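Local coordinates for vacuolar protein sorting-associated protein 29 (Entamoeba histolytica, PDB 5XCJ) that probably serves as a metal-binding subunit of the retromer, the complex that sorts proteins for transport between membrane compartments, at residues V59-T72 against K81-W93. The protein carries 1 engineered substitution. Numbering follows the deposited sequence.
Engineered in segment 59-72: A62 (natural residue Asp).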
loop_
_atom_site.group_PDB
_atom_site.type_symbol
_atom_site.label_atom_id
_atom_site.label_comp_id
_atom_site.label_asym_id
_atom_site.label_seq_id
_atom_site.Cartn_x
_atom_site.Cartn_y
_atom_site.Cartn_z
ATOM N N VAL A 59 5.050 -8.137 -0.669
ATOM C CA VAL A 59 5.767 -8.574 0.528
ATOM C C VAL A 59 4.899 -9.538 1.332
ATOM O O VAL A 59 3.686 -9.599 1.136
ATOM C CB VAL A 59 6.210 -7.397 1.412
ATOM C CG1 VAL A 59 7.336 -6.628 0.743
ATOM C CG2 VAL A 59 5.033 -6.489 1.721
ATOM N N LYS A 60 5.518 -10.282 2.242
ATOM C CA LYS A 60 4.773 -11.243 3.043
ATOM C C LYS A 60 3.963 -10.595 4.158
ATOM O O LYS A 60 4.479 -9.868 4.992
ATOM C CB LYS A 60 5.704 -12.302 3.630
ATOM C CG LYS A 60 4.986 -13.285 4.533
ATOM C CD LYS A 60 5.910 -14.373 5.042
ATOM C CE LYS A 60 5.190 -15.292 6.008
ATOM N NZ LYS A 60 4.363 -14.547 6.992
ATOM N N GLY A 61 2.669 -10.878 4.140
ATOM C CA GLY A 61 1.728 -10.389 5.120
ATOM C C GLY A 61 1.634 -11.279 6.343
ATOM O O GLY A 61 2.320 -12.286 6.441
ATOM N N ALA A 62 0.796 -10.887 7.288
ATOM C CA ALA A 62 0.600 -11.678 8.487
ATOM C C ALA A 62 -0.010 -13.035 8.152
ATOM O O ALA A 62 0.380 -14.043 8.716
ATOM C CB ALA A 62 -0.265 -10.930 9.489
ATOM N N PHE A 63 -0.978 -13.044 7.242
ATOM C CA PHE A 63 -1.655 -14.278 6.838
ATOM C C PHE A 63 -1.237 -14.880 5.491
ATOM O O PHE A 63 -1.788 -15.892 5.074
ATOM C CB PHE A 63 -3.165 -14.070 6.859
ATOM C CG PHE A 63 -3.622 -13.085 7.883
ATOM C CD1 PHE A 63 -3.574 -13.398 9.224
ATOM C CD2 PHE A 63 -4.097 -11.844 7.508
ATOM C CE1 PHE A 63 -3.996 -12.493 10.178
ATOM C CE2 PHE A 63 -4.516 -10.936 8.453
ATOM C CZ PHE A 63 -4.464 -11.259 9.792
ATOM N N ASP A 64 -0.292 -14.250 4.801
ATOM C CA ASP A 64 0.138 -14.756 3.503
ATOM C C ASP A 64 0.842 -16.105 3.585
ATOM O O ASP A 64 1.665 -16.338 4.464
ATOM C CB ASP A 64 1.047 -13.752 2.805
ATOM C CG ASP A 64 0.274 -12.642 2.128
ATOM O OD1 ASP A 64 -0.892 -12.875 1.751
ATOM O OD2 ASP A 64 0.843 -11.543 1.973
ATOM N N GLU A 65 0.470 -17.002 2.686
ATOM C CA GLU A 65 1.085 -18.316 2.606
ATOM C C GLU A 65 1.808 -18.537 1.274
ATOM O O GLU A 65 2.376 -19.601 1.047
ATOM C CB GLU A 65 0.047 -19.398 2.840
ATOM N N MET A 66 1.771 -17.542 0.394
ATOM C CA MET A 66 2.418 -17.666 -0.906
ATOM C C MET A 66 3.923 -17.819 -0.736
ATOM O O MET A 66 4.548 -17.070 -0.003
ATOM C CB MET A 66 2.092 -16.457 -1.788
ATOM C CG MET A 66 3.020 -16.279 -2.977
ATOM S SD MET A 66 2.364 -15.164 -4.233
ATOM C CE MET A 66 0.604 -15.415 -4.019
ATOM N N GLN A 67 4.477 -18.833 -1.391
ATOM C CA GLN A 67 5.904 -19.138 -1.332
ATOM C C GLN A 67 6.782 -18.121 -2.053
ATOM O O GLN A 67 6.403 -17.594 -3.088
ATOM C CB GLN A 67 6.165 -20.534 -1.878
ATOM N N GLY A 68 7.961 -17.864 -1.496
ATOM C CA GLY A 68 8.904 -16.932 -2.077
ATOM C C GLY A 68 8.686 -15.462 -1.772
ATOM O O GLY A 68 9.378 -14.613 -2.315
ATOM N N LEU A 69 7.747 -15.158 -0.886
ATOM C CA LEU A 69 7.461 -13.769 -0.555
ATOM C C LEU A 69 8.416 -13.234 0.498
ATOM O O LEU A 69 8.488 -13.757 1.598
ATOM C CB LEU A 69 6.035 -13.637 -0.029
ATOM C CG LEU A 69 4.894 -13.665 -1.043
ATOM C CD1 LEU A 69 3.603 -13.178 -0.402
ATOM C CD2 LEU A 69 5.246 -12.841 -2.272
ATOM N N ASN A 70 9.179 -12.212 0.130
ATOM C CA ASN A 70 10.105 -11.580 1.055
ATOM C C ASN A 70 9.367 -10.673 2.032
ATOM O O ASN A 70 8.335 -10.107 1.704
ATOM C CB ASN A 70 11.156 -10.778 0.297
ATOM C CG ASN A 70 12.232 -11.652 -0.302
ATOM O OD1 ASN A 70 12.456 -12.776 0.143
ATOM N ND2 ASN A 70 12.906 -11.140 -1.315
ATOM N N GLU A 71 9.880 -10.583 3.250
ATOM C CA GLU A 71 9.302 -9.723 4.271
ATOM C C GLU A 71 9.436 -8.235 3.933
ATOM O O GLU A 71 8.547 -7.446 4.220
ATOM C CB GLU A 71 9.882 -10.039 5.649
ATOM C CG GLU A 71 9.668 -11.485 6.059
ATOM C CD GLU A 71 8.867 -11.639 7.335
ATOM O OE1 GLU A 71 9.138 -12.592 8.076
ATOM O OE2 GLU A 71 7.969 -10.828 7.601
ATOM N N THR A 72 10.572 -7.863 3.355
ATOM C CA THR A 72 10.822 -6.475 2.972
ATOM C C THR A 72 11.378 -6.359 1.555
ATOM O O THR A 72 12.079 -7.239 1.081
ATOM C CB THR A 72 11.797 -5.775 3.945
ATOM O OG1 THR A 72 13.132 -6.221 3.696
ATOM C CG2 THR A 72 11.429 -6.064 5.389
ATOM N N LYS A 81 14.177 6.054 -2.969
ATOM C CA LYS A 81 14.418 4.660 -2.642
ATOM C C LYS A 81 13.182 4.309 -1.825
ATOM O O LYS A 81 12.881 4.977 -0.843
ATOM C CB LYS A 81 15.681 4.485 -1.806
ATOM C CG LYS A 81 16.955 4.321 -2.611
ATOM C CD LYS A 81 18.166 4.168 -1.708
ATOM C CE LYS A 81 18.091 2.888 -0.898
ATOM N NZ LYS A 81 19.397 2.536 -0.289
ATOM N N ILE A 82 12.460 3.279 -2.243
ATOM C CA ILE A 82 11.225 2.898 -1.575
ATOM C C ILE A 82 11.337 1.595 -0.799
ATOM O O ILE A 82 11.781 0.580 -1.323
ATOM C CB ILE A 82 10.063 2.791 -2.588
ATOM C CG1 ILE A 82 9.821 4.139 -3.271
ATOM C CG2 ILE A 82 8.794 2.301 -1.911
ATOM C CD1 ILE A 82 8.806 4.089 -4.392
ATOM N N GLY A 83 10.899 1.642 0.451
ATOM C CA GLY A 83 10.920 0.491 1.329
ATOM C C GLY A 83 9.510 -0.029 1.487
ATOM O O GLY A 83 8.572 0.732 1.693
ATOM N N LEU A 84 9.352 -1.335 1.349
ATOM C CA LEU A 84 8.039 -1.945 1.459
ATOM C C LEU A 84 7.990 -3.156 2.381
ATOM O O LEU A 84 8.822 -4.044 2.277
ATOM C CB LEU A 84 7.561 -2.338 0.061
ATOM C CG LEU A 84 6.288 -3.171 -0.084
ATOM C CD1 LEU A 84 5.071 -2.276 0.063
ATOM C CD2 LEU A 84 6.271 -3.888 -1.422
ATOM N N MET A 85 7.031 -3.146 3.293
ATOM C CA MET A 85 6.784 -4.264 4.193
ATOM C C MET A 85 5.339 -4.206 4.694
ATOM O O MET A 85 4.719 -3.148 4.677
ATOM C CB MET A 85 7.824 -4.336 5.313
ATOM C CG MET A 85 7.447 -3.662 6.614
ATOM S SD MET A 85 8.656 -4.074 7.884
ATOM C CE MET A 85 9.085 -5.741 7.423
ATOM N N HIS A 86 4.801 -5.329 5.151
ATOM C CA HIS A 86 3.417 -5.354 5.606
ATOM C C HIS A 86 3.148 -4.439 6.799
ATOM O O HIS A 86 2.123 -3.771 6.851
ATOM C CB HIS A 86 2.938 -6.776 5.894
ATOM C CG HIS A 86 1.496 -6.849 6.275
ATOM N ND1 HIS A 86 1.074 -7.259 7.521
ATOM C CD2 HIS A 86 0.376 -6.551 5.581
ATOM C CE1 HIS A 86 -0.242 -7.209 7.575
ATOM N NE2 HIS A 86 -0.691 -6.784 6.410
ATOM N N GLY A 87 4.096 -4.362 7.724
ATOM C CA GLY A 87 3.950 -3.515 8.889
ATOM C C GLY A 87 3.505 -4.132 10.204
ATOM O O GLY A 87 3.477 -3.450 11.218
ATOM N N HIS A 88 3.147 -5.410 10.194
ATOM C CA HIS A 88 2.788 -6.102 11.429
ATOM C C HIS A 88 4.019 -6.246 12.335
ATOM O O HIS A 88 3.898 -6.342 13.547
ATOM C CB HIS A 88 2.085 -7.444 11.192
ATOM C CG HIS A 88 2.938 -8.480 10.535
ATOM N ND1 HIS A 88 3.253 -8.446 9.195
ATOM C CD2 HIS A 88 3.517 -9.600 11.027
ATOM C CE1 HIS A 88 3.990 -9.495 8.892
ATOM N NE2 HIS A 88 4.175 -10.207 9.987
ATOM N N GLN A 89 5.186 -6.298 11.701
ATOM C CA GLN A 89 6.481 -6.418 12.367
ATOM C C GLN A 89 6.919 -5.155 13.114
ATOM O O GLN A 89 7.789 -5.215 13.975
ATOM C CB GLN A 89 7.569 -6.848 11.388
ATOM C CG GLN A 89 7.141 -7.929 10.420
ATOM C CD GLN A 89 6.534 -7.355 9.165
ATOM O OE1 GLN A 89 5.945 -6.283 9.186
ATOM N NE2 GLN A 89 6.684 -8.065 8.063
ATOM N N VAL A 90 6.311 -4.024 12.787
ATOM C CA VAL A 90 6.691 -2.775 13.417
ATOM C C VAL A 90 6.001 -2.671 14.762
ATOM O O VAL A 90 4.801 -2.457 14.842
ATOM C CB VAL A 90 6.267 -1.578 12.554
ATOM C CG1 VAL A 90 6.508 -0.271 13.289
ATOM C CG2 VAL A 90 6.980 -1.605 11.212
ATOM N N ILE A 91 6.784 -2.844 15.824
ATOM C CA ILE A 91 6.265 -2.771 17.185
ATOM C C ILE A 91 6.873 -1.592 17.966
ATOM O O ILE A 91 8.083 -1.447 17.961
ATOM C CB ILE A 91 6.411 -4.099 17.941
ATOM C CG1 ILE A 91 7.877 -4.480 18.097
ATOM C CG2 ILE A 91 5.642 -5.191 17.218
ATOM C CD1 ILE A 91 8.093 -5.683 18.982
ATOM N N PRO A 92 6.066 -0.751 18.617
ATOM C CA PRO A 92 4.600 -0.829 18.643
ATOM C C PRO A 92 3.968 -0.471 17.300
ATOM O O PRO A 92 4.555 0.275 16.534
ATOM C CB PRO A 92 4.214 0.198 19.711
ATOM C CG PRO A 92 5.436 0.351 20.552
ATOM C CD PRO A 92 6.581 0.213 19.601
ATOM N N TRP A 93 2.775 -1.010 17.046
ATOM C CA TRP A 93 2.104 -0.864 15.753
ATOM C C TRP A 93 1.731 0.538 15.356
ATOM O O TRP A 93 1.105 1.278 16.100
ATOM C CB TRP A 93 0.833 -1.704 15.735
ATOM C CG TRP A 93 1.081 -3.149 15.617
ATOM C CD1 TRP A 93 2.189 -3.753 15.114
ATOM C CD2 TRP A 93 0.199 -4.194 16.023
ATOM N NE1 TRP A 93 2.053 -5.109 15.176
ATOM C CE2 TRP A 93 0.837 -5.408 15.731
ATOM C CE3 TRP A 93 -1.070 -4.219 16.598
ATOM C CZ2 TRP A 93 0.247 -6.638 15.995
ATOM C CZ3 TRP A 93 -1.647 -5.437 16.864
ATOM C CH2 TRP A 93 -0.991 -6.628 16.563
HETATM O O HOH W 1 6.106 -7.980 5.083
#
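Different first torsions set the two histidines that meet G61 and A62. In H86 the ring stands anti to the backbone N (chi1 -176°), while in H88 it is tucked between N and the carbonyl carbon (chi1 65°), and their ND1 atoms share a hydrogen bond of 3.0 Å. G61 CA lies over one face of the H86 ring, 4.0 Å from its centroid, in a CH-pi contact. The CB of A62 sits almost squarely above the H88 ring, with the Q89 amide over the opposite face, offset toward the rim. The contact borders the metal site of the calcineurin-like phosphoesterase fold: position 62 belongs to one of two zinc sites seen in this protein, D8 to both, and H86 NE2 is hydrogen-bonded to D8. In this chain the engineered A62 replaces the natural Asp and no metal is bound. Q89 sends NE2 to E71 OE2 at 3.1 Å, a fairly straight bond (163°) with the acceptor lying in the amide plane. One water donates to K60 O and E71 O and accepts from H86 N and Q89 NE2, joining two backbone carbonyls of 59-72 to a backbone N-H and a side-chain amide of 81-93. Deeper, toward strand 80-85, V59 divides its methyls: CG1 packs on L84 CD2 at 3.7 Å, CG2 against the backbone of M85 and H86. T72 CA makes a C-H...O contact with L84 O at 3.2 Å.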